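Local coordinates for basic helix-loop-helix, putative, expressed (Oryza sativa subsp. japonica, PDB 5LW0), which binds ADP-ribose through the macrodomain modelled here and, within the full-length protein, probably takes part in ADP-ribose signalling linked to DNA interstrand crosslink repair, at residues D32-T37 and R121-A126; G149-R154 and P174-L179; S168-L173 and H187-L192. All blocks are in the same frame, centred on the assembly; numbering follows the deposited sequence. Where two conformers were deposited one is given.

Interaction 1: D32-T37 and R121-A126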
loop_
_atom_site.group_PDB
_atom_site.type_symbol
_atom_site.label_atom_id
_atom_site.label_comp_id
_atom_site.label_asym_id
_atom_site.label_seq_id
_atom_site.Cartn_x
_atom_site.Cartn_y
_atom_site.Cartn_z
ATOM N N ASP A 32 19.901 2.425 5.826
ATOM C CA ASP A 32 19.112 2.843 6.954
ATOM C C ASP A 32 17.746 2.092 6.900
ATOM O O ASP A 32 17.221 1.807 5.837
ATOM C CB ASP A 32 18.879 4.354 6.895
ATOM C CG ASP A 32 18.127 4.875 8.106
ATOM O OD1 ASP A 32 18.742 4.980 9.190
ATOM O OD2 ASP A 32 16.922 5.177 7.987
ATOM N N ILE A 33 17.199 1.845 8.067
ATOM C CA ILE A 33 15.901 1.192 8.205
ATOM C C ILE A 33 14.813 1.885 7.394
ATOM O O ILE A 33 13.943 1.190 6.828
ATOM C CB ILE A 33 15.476 1.051 9.707
ATOM C CG1 ILE A 33 14.205 0.184 9.839
ATOM C CG2 ILE A 33 15.288 2.382 10.362
ATOM C CD1 ILE A 33 14.381 -1.200 9.339
ATOM N N SER A 34 14.785 3.208 7.333
ATOM C CA SER A 34 13.729 3.920 6.597
ATOM C C SER A 34 13.750 3.583 5.134
ATOM O O SER A 34 12.714 3.492 4.505
ATOM C CB SER A 34 13.862 5.439 6.765
ATOM O OG SER A 34 14.942 5.927 6.016
ATOM N N SER A 35 14.937 3.278 4.613
ATOM C CA SER A 35 15.080 2.918 3.209
ATOM C C SER A 35 14.588 1.507 2.940
ATOM O O SER A 35 14.395 1.134 1.781
ATOM C CB SER A 35 16.551 3.087 2.728
ATOM O OG SER A 35 17.341 2.005 3.134
ATOM N N ARG A 36 14.391 0.713 4.013
ATOM C CA ARG A 36 13.957 -0.631 3.882
ATOM C C ARG A 36 12.593 -0.865 4.535
ATOM O O ARG A 36 12.264 -1.950 4.863
ATOM C CB ARG A 36 15.007 -1.578 4.511
ATOM C CG ARG A 36 16.334 -1.604 3.732
ATOM C CD ARG A 36 17.415 -2.419 4.403
ATOM N NE ARG A 36 17.882 -1.839 5.659
ATOM C CZ ARG A 36 17.623 -2.293 6.876
ATOM N NH1 ARG A 36 16.858 -3.354 7.070
ATOM N NH2 ARG A 36 18.122 -1.649 7.938
ATOM N N THR A 37 11.796 0.208 4.603
ATOM C CA THR A 37 10.495 0.175 5.165
ATOM C C THR A 37 9.463 0.619 4.130
ATOM O O THR A 37 9.621 1.653 3.487
ATOM C CB THR A 37 10.353 1.099 6.403
ATOM O OG1 THR A 37 11.322 0.768 7.415
ATOM C CG2 THR A 37 8.952 0.949 7.025
ATOM N N ARG A 121 9.830 7.360 10.064
ATOM C CA ARG A 121 10.187 7.571 8.627
ATOM C C ARG A 121 10.132 6.298 7.849
ATOM O O ARG A 121 10.676 5.226 8.261
ATOM C CB ARG A 121 11.502 8.362 8.316
ATOM C CG ARG A 121 11.703 8.738 6.765
ATOM C CD ARG A 121 13.146 9.308 6.467
ATOM N NE ARG A 121 13.458 9.255 5.007
ATOM C CZ ARG A 121 14.401 9.968 4.367
ATOM N NH1 ARG A 121 15.152 10.842 5.051
ATOM N NH2 ARG A 121 14.551 9.857 2.985
ATOM N N CYS A 122 9.400 6.417 6.782
ATOM C CA CYS A 122 9.200 5.306 5.787
ATOM C C CYS A 122 9.448 5.895 4.431
ATOM O O CYS A 122 8.682 6.719 3.952
ATOM C CB CYS A 122 7.769 4.609 5.792
ATOM S SG CYS A 122 7.161 4.102 7.431
ATOM N N ASN A 123 10.451 5.358 3.728
ATOM C CA ASN A 123 10.862 5.955 2.417
ATOM C C ASN A 123 9.976 5.508 1.257
ATOM O O ASN A 123 9.926 6.153 0.220
ATOM C CB ASN A 123 12.304 5.619 2.065
ATOM C CG ASN A 123 13.320 6.350 2.913
ATOM O OD1 ASN A 123 13.023 6.870 3.960
ATOM N ND2 ASN A 123 14.564 6.291 2.473
ATOM N N VAL A 124 9.325 4.345 1.375
ATOM C CA VAL A 124 8.501 3.866 0.293
ATOM C C VAL A 124 7.080 3.781 0.794
ATOM O O VAL A 124 6.820 3.201 1.842
ATOM C CB VAL A 124 8.961 2.488 -0.223
ATOM C CG1 VAL A 124 8.128 2.066 -1.425
ATOM C CG2 VAL A 124 10.448 2.501 -0.546
ATOM N N ILE A 125 6.129 4.348 0.035
ATOM C CA ILE A 125 4.724 4.173 0.395
ATOM C C ILE A 125 3.925 3.606 -0.764
ATOM O O ILE A 125 4.272 3.789 -1.931
ATOM C CB ILE A 125 4.078 5.466 0.910
ATOM C CG1 ILE A 125 3.984 6.474 -0.168
ATOM C CG2 ILE A 125 4.830 6.030 2.135
ATOM C CD1 ILE A 125 3.218 7.728 0.256
ATOM N N ALA A 126 2.902 2.823 -0.433
ATOM C CA ALA A 126 1.972 2.292 -1.454
ATOM C C ALA A 126 0.732 3.136 -1.577
ATOM O O ALA A 126 0.247 3.701 -0.582
ATOM C CB ALA A 126 1.586 0.894 -1.084
#
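Where two central, parallel strands of the macrodomain sheet begin, the turn leading into strand 37-40 is pinned to the lead-in of strand 124-128, chiefly by S34 and N123. D32 opens it with an Asx turn, its OD2 accepting from S34 N, and a short 3-10 segment follows. The main tie is N123 N to S34 O at 3.0 Å, the donor standing above the carbonyl plane. The N123 side chain comes back over the same serine: with CG beside its own backbone N and anti to the carbonyl carbon (chi1 -72°), ND2 lies 3.5 Å from S35 CA. S34 has two conformers; in the one described here its hydroxyl stands between N123 OD1, 3.0 Å from S34 OG, and D32 OD2, and its one proton could serve either oxygen. N123 OD1 is gripped from its own segment as well, by R121 NE at 2.6 Å, tilted out of both the amide and the guanidinium planes. R121 runs extended, so that its CG and CD pass alongside S34 CB; NH2, at the far end, bonds to G184 O. Further along, the tie becomes looser: V124 N reaches T37 O in a weak bond of 3.4 Å. Beside it the methyl CG2 of T37 packs on SG of C122 in one of that residue's two conformers, while T37 OG1 turns back to I33 O, a carbonyl that R36 N meets from the opposite face, and is also bonded to R74 NE. The R121 N-H on OD1 probably sets which way the N123 amide is turned, and the backbone bond N123 N to S34 O ties the turn to the strand's lead-in whichever oxygen takes the hydroxyl proton.

Interaction 2: G149-R154 and P174-L179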
loop_
_atom_site.group_PDB
_atom_site.type_symbol
_atom_site.label_atom_id
_atom_site.label_comp_id
_atom_site.label_asym_id
_atom_site.label_seq_id
_atom_site.Cartn_x
_atom_site.Cartn_y
_atom_site.Cartn_z
ATOM N N GLY A 149 2.136 16.293 -5.213
ATOM C CA GLY A 149 2.024 17.317 -6.250
ATOM C C GLY A 149 2.277 16.787 -7.638
ATOM O O GLY A 149 2.368 15.572 -7.867
ATOM N N GLU A 150 2.306 17.702 -8.601
ATOM C CA GLU A 150 2.350 17.316 -9.993
ATOM C C GLU A 150 3.598 16.461 -10.342
ATOM O O GLU A 150 3.570 15.749 -11.298
ATOM C CB GLU A 150 2.256 18.595 -10.900
ATOM C CG GLU A 150 2.665 18.383 -12.361
ATOM C CD GLU A 150 1.726 17.433 -13.135
ATOM O OE1 GLU A 150 0.546 17.278 -12.732
ATOM O OE2 GLU A 150 2.187 16.840 -14.158
ATOM N N ASP A 151 4.685 16.548 -9.569
ATOM C CA ASP A 151 5.876 15.686 -9.779
ATOM C C ASP A 151 5.480 14.199 -9.883
ATOM O O ASP A 151 6.071 13.450 -10.635
ATOM C CB ASP A 151 6.923 15.821 -8.642
ATOM C CG ASP A 151 7.690 17.170 -8.682
ATOM O OD1 ASP A 151 7.794 17.764 -9.774
ATOM O OD2 ASP A 151 8.171 17.629 -7.617
ATOM N N LEU A 152 4.517 13.775 -9.071
ATOM C CA LEU A 152 4.141 12.347 -9.070
ATOM C C LEU A 152 3.418 11.977 -10.344
ATOM O O LEU A 152 3.677 10.913 -10.930
ATOM C CB LEU A 152 3.297 12.012 -7.850
ATOM C CG LEU A 152 2.821 10.556 -7.844
ATOM C CD1 LEU A 152 4.017 9.639 -7.858
ATOM C CD2 LEU A 152 1.934 10.338 -6.616
ATOM N N GLN A 153 2.571 12.874 -10.858
ATOM C CA GLN A 153 1.876 12.583 -12.138
ATOM C C GLN A 153 2.917 12.522 -13.312
ATOM O O GLN A 153 2.890 11.595 -14.124
ATOM C CB GLN A 153 0.718 13.562 -12.393
ATOM C CG GLN A 153 -0.082 13.167 -13.609
ATOM C CD GLN A 153 -1.432 13.866 -13.716
ATOM O OE1 GLN A 153 -1.609 14.990 -13.237
ATOM N NE2 GLN A 153 -2.398 13.171 -14.292
ATOM N N ARG A 154 3.883 13.458 -13.338
ATOM C CA ARG A 154 4.963 13.405 -14.333
ATOM C C ARG A 154 5.773 12.109 -14.266
ATOM O O ARG A 154 5.990 11.446 -15.272
ATOM C CB ARG A 154 5.888 14.621 -14.185
ATOM C CG ARG A 154 6.916 14.765 -15.282
ATOM C CD ARG A 154 7.768 16.027 -15.087
ATOM N NE ARG A 154 8.745 15.891 -14.000
ATOM C CZ ARG A 154 8.639 16.467 -12.793
ATOM N NH1 ARG A 154 9.587 16.271 -11.896
ATOM N NH2 ARG A 154 7.582 17.238 -12.468
ATOM N N PRO A 174 10.410 12.401 -7.472
ATOM C CA PRO A 174 11.447 13.429 -7.554
ATOM C C PRO A 174 11.689 14.131 -6.251
ATOM O O PRO A 174 10.755 14.372 -5.480
ATOM C CB PRO A 174 10.875 14.391 -8.588
ATOM C CG PRO A 174 10.041 13.526 -9.456
ATOM C CD PRO A 174 9.392 12.578 -8.484
ATOM N N SER A 175 12.952 14.467 -5.985
ATOM C CA SER A 175 13.328 15.090 -4.739
ATOM C C SER A 175 12.677 16.468 -4.553
ATOM O O SER A 175 12.534 16.964 -3.440
ATOM C CB SER A 175 14.832 15.206 -4.682
ATOM O OG SER A 175 15.249 15.367 -3.365
ATOM N N THR A 176 12.219 17.049 -5.637
ATOM C CA THR A 176 11.533 18.338 -5.575
ATOM C C THR A 176 10.129 18.239 -4.995
ATOM O O THR A 176 9.488 19.250 -4.689
ATOM C CB THR A 176 11.423 18.945 -7.004
ATOM O OG1 THR A 176 10.910 17.964 -7.901
ATOM C CG2 THR A 176 12.770 19.391 -7.509
ATOM N N SER A 177 9.610 17.009 -4.829
ATOM C CA SER A 177 8.268 16.861 -4.316
ATOM C C SER A 177 8.218 17.250 -2.850
ATOM O O SER A 177 9.034 16.783 -2.073
ATOM C CB SER A 177 7.796 15.409 -4.458
ATOM O OG SER A 177 6.537 15.269 -3.839
ATOM N N PRO A 178 7.197 18.050 -2.444
ATOM C CA PRO A 178 7.023 18.353 -1.030
ATOM C C PRO A 178 6.943 17.090 -0.146
ATOM O O PRO A 178 7.434 17.088 0.984
ATOM C CB PRO A 178 5.691 19.125 -1.000
ATOM C CG PRO A 178 5.647 19.809 -2.331
ATOM C CD PRO A 178 6.280 18.841 -3.296
ATOM N N LEU A 179 6.343 16.016 -0.677
ATOM C CA LEU A 179 6.273 14.757 0.063
ATOM C C LEU A 179 7.670 14.155 0.328
ATOM O O LEU A 179 7.897 13.588 1.387
ATOM C CB LEU A 179 5.380 13.752 -0.677
ATOM C CG LEU A 179 5.158 12.405 0.035
ATOM C CD1 LEU A 179 4.510 12.571 1.405
ATOM C CD2 LEU A 179 4.235 11.592 -0.848
#
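D151, near the start of helix 150-159, meets the turn ahead of helix 178-183 with both its CB and its carboxylate. The CB rests against the ring of P174, 4.0 Å from CG, and the carboxylate reaches on to T176, whose side chain crosses it at about a right angle. T176 OG1 donates to D151 OD2 at 2.8 Å, arriving from above the carboxylate plane, 54° out of it. The hydroxyl is put there by the threonine's chi1 of 49°, which sets OG1 between its backbone N and carbonyl carbon. The other oxygen, OD1, is taken by R154 one turn further along the same helix: R154 NH2 forms a salt bridge with D151 OD1 at 2.8 Å, and OD1 offers its anti lone pair and lies nearly in the guanidinium plane. To get there the R154 chain bends at chi3, and NH1 comes to 3.7 Å from P174 CG, so the proline ring is touched by both members of the ion pair. Residues P174 to S177 form a type I beta turn, closed by S177 N on P174 O, and S177 then takes the N-cap of helix 178-183, its OG accepting from L179 N. That OG is also bonded to A148 O, at the end of helix 139-148. The turn thus carries the chain out of edge strand 167-172 and into the short helix, at the surface of the macrodomain. An alanine in place of D151 would keep the CB against P174 but is likely to leave T176 OG1 and the R154 guanidinium without the carboxylate that serves both, setting the arginine free to swing off the proline ring.

Interaction 3: S168-L173 and H187-L192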
loop_
_atom_site.group_PDB
_atom_site.type_symbol
_atom_site.label_atom_id
_atom_site.label_comp_id
_atom_site.label_asym_id
_atom_site.label_seq_id
_atom_site.Cartn_x
_atom_site.Cartn_y
_atom_site.Cartn_z
ATOM N N SER A 168 0.985 -3.785 -9.829
ATOM C CA SER A 168 1.476 -2.568 -9.217
ATOM C C SER A 168 2.619 -2.030 -10.061
ATOM O O SER A 168 3.146 -2.750 -10.929
ATOM C CB SER A 168 1.917 -2.806 -7.790
ATOM O OG SER A 168 3.013 -3.668 -7.749
ATOM N N VAL A 169 2.978 -0.766 -9.845
ATOM C CA VAL A 169 4.122 -0.142 -10.515
ATOM C C VAL A 169 4.825 0.827 -9.574
ATOM O O VAL A 169 4.196 1.584 -8.897
ATOM C CB VAL A 169 3.708 0.570 -11.837
ATOM C CG1 VAL A 169 2.725 1.648 -11.606
ATOM C CG2 VAL A 169 4.941 1.105 -12.572
ATOM N N ALA A 170 6.156 0.706 -9.513
ATOM C CA ALA A 170 6.989 1.515 -8.667
ATOM C C ALA A 170 7.392 2.725 -9.387
ATOM O O ALA A 170 7.868 2.659 -10.534
ATOM C CB ALA A 170 8.230 0.748 -8.234
ATOM N N VAL A 171 7.233 3.857 -8.717
ATOM C CA VAL A 171 7.574 5.161 -9.337
ATOM C C VAL A 171 8.525 5.888 -8.429
ATOM O O VAL A 171 8.187 6.171 -7.273
ATOM C CB VAL A 171 6.304 5.996 -9.533
ATOM C CG1 VAL A 171 6.645 7.368 -10.148
ATOM C CG2 VAL A 171 5.290 5.243 -10.415
ATOM N N PRO A 172 9.699 6.311 -8.952
ATOM C CA PRO A 172 10.550 7.140 -8.104
ATOM C C PRO A 172 10.007 8.536 -7.985
ATOM O O PRO A 172 9.524 9.091 -8.964
ATOM C CB PRO A 172 11.904 7.167 -8.835
ATOM C CG PRO A 172 11.765 6.294 -9.991
ATOM C CD PRO A 172 10.320 5.986 -10.226
ATOM N N LEU A 173 9.992 9.059 -6.764
ATOM C CA LEU A 173 9.394 10.365 -6.486
ATOM C C LEU A 173 10.507 11.435 -6.529
ATOM O O LEU A 173 11.435 11.351 -5.749
ATOM C CB LEU A 173 8.756 10.374 -5.085
ATOM C CG LEU A 173 8.064 11.666 -4.698
ATOM C CD1 LEU A 173 6.897 12.005 -5.597
ATOM C CD2 LEU A 173 7.613 11.670 -3.256
ATOM N N HIS A 187 9.914 6.781 -3.129
ATOM C CA HIS A 187 9.196 5.988 -4.115
ATOM C C HIS A 187 7.781 5.800 -3.682
ATOM O O HIS A 187 7.504 5.672 -2.488
ATOM C CB HIS A 187 9.824 4.558 -4.250
ATOM C CG HIS A 187 11.214 4.542 -4.788
ATOM N ND1 HIS A 187 12.318 4.795 -4.005
ATOM C CD2 HIS A 187 11.689 4.227 -6.010
ATOM C CE1 HIS A 187 13.400 4.717 -4.737
ATOM N NE2 HIS A 187 13.055 4.311 -5.940
ATOM N N ILE A 188 6.899 5.789 -4.663
ATOM C CA ILE A 188 5.511 5.436 -4.458
ATOM C C ILE A 188 5.210 4.230 -5.329
ATOM O O ILE A 188 5.567 4.214 -6.486
ATOM C CB ILE A 188 4.602 6.628 -4.843
ATOM C CG1 ILE A 188 4.839 7.774 -3.786
ATOM C CG2 ILE A 188 3.153 6.194 -4.935
ATOM C CD1 ILE A 188 4.232 9.046 -4.153
ATOM N N ILE A 189 4.564 3.243 -4.770
ATOM C CA ILE A 189 4.151 2.102 -5.538
ATOM C C ILE A 189 2.651 2.137 -5.673
ATOM O O ILE A 189 1.943 1.900 -4.699
ATOM C CB ILE A 189 4.625 0.746 -4.883
ATOM C CG1 ILE A 189 6.122 0.766 -4.627
ATOM C CG2 ILE A 189 4.186 -0.396 -5.772
ATOM C CD1 ILE A 189 6.646 -0.439 -3.844
ATOM N N HIS A 190 2.157 2.396 -6.904
ATOM C CA HIS A 190 0.750 2.362 -7.184
ATOM C C HIS A 190 0.321 0.896 -7.281
ATOM O O HIS A 190 0.898 0.153 -8.051
ATOM C CB HIS A 190 0.457 3.019 -8.508
ATOM C CG HIS A 190 0.861 4.460 -8.586
ATOM N ND1 HIS A 190 0.272 5.441 -7.822
ATOM C CD2 HIS A 190 1.716 5.090 -9.407
ATOM C CE1 HIS A 190 0.762 6.625 -8.171
ATOM N NE2 HIS A 190 1.664 6.436 -9.112
ATOM N N VAL A 191 -0.773 0.535 -6.614
ATOM C CA VAL A 191 -1.302 -0.828 -6.596
ATOM C C VAL A 191 -2.774 -0.782 -6.980
ATOM O O VAL A 191 -3.506 0.105 -6.470
ATOM C CB VAL A 191 -1.248 -1.401 -5.182
ATOM C CG1 VAL A 191 -1.660 -2.840 -5.247
ATOM C CG2 VAL A 191 0.127 -1.246 -4.585
ATOM N N LEU A 192 -3.217 -1.663 -7.846
ATOM C CA LEU A 192 -4.657 -1.724 -8.195
ATOM C C LEU A 192 -5.215 -3.009 -7.601
ATOM O O LEU A 192 -4.874 -4.123 -8.045
ATOM C CB LEU A 192 -4.874 -1.698 -9.692
ATOM C CG LEU A 192 -6.374 -1.692 -10.096
ATOM C CD1 LEU A 192 -7.066 -0.467 -9.579
ATOM C CD2 LEU A 192 -6.487 -1.808 -11.595
#
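H190 and V169 face each other as a hydrogen-bonded pair where edge strand 167-172 of the mixed macrodomain sheet runs antiparallel to strand 187-192, the short segments making an angle of 162°. Two such pairs, V169 with H190 and V171 with I188, supply four backbone bonds; the straightest is I188 N to V171 O, 2.9 Å with 164° at the hydrogen. Between them the non-hydrogen-bonded pair A170 and I189 brings the two CA atoms to 4.3 Å, and I189 CA sits 3.4 Å from V169 O in a CA-H...O contact.

The H190 side chain can be followed outward. Its CB meets V169 O at 4.0 Å and lies beside V169 CG1 at 4.1 Å, the two side chains pointing the same way. CG is set next to the backbone N and anti to the carbonyl carbon (chi1 -60°), which carries the imidazole out over the V171 side of the strand pair, with V169 CG1 at the ring's edge near its plane. There CD2 meets V171 CG2 at 3.7 Å, obliquely, and NE2 touches the same methyl, while I188 CG2 packs over one face of the ring, offset toward its rim. The two nitrogens are used outside the pair: ND1 bonds with N127 of the neighbouring strand 124-128, and NE2 with T156 OG1 on helix 150-159, so this buried ring is held at both nitrogens.

V169, V171, I188 and H190 share the face of the sheet packed by helix 150-159; A170, I189 and V191 look the other way, with helix 208-230 lying against I189 and V191. On that second face I189 reaches two residues of the edge strand at once, CG1 against A170 CB at 4.2 Å and CG2 against S168 CB at 3.9 Å.

Overall arrangement
Interaction 1 closes along the chain before the other two open, whereas interactions 2 and 3 alternate their segments: helix 150-159, strand 167-172, the turn into helix 178-183, then strand 187-192. The sheet joins interactions 1 and 3, whose centres are about 13 Å apart, because strands 124-128 and 187-192 are neighbours and probably bond through I125 O and I189 N. Interaction 2 lies at the surface, its centre about 13 Å from that of interaction 3, and L152 links them by packing on I188. Its centre is about 17 Å from that of interaction 1. Together they tie central and edge strands to flanking helices within the macrodomain, which holds ADP-ribose in this structure.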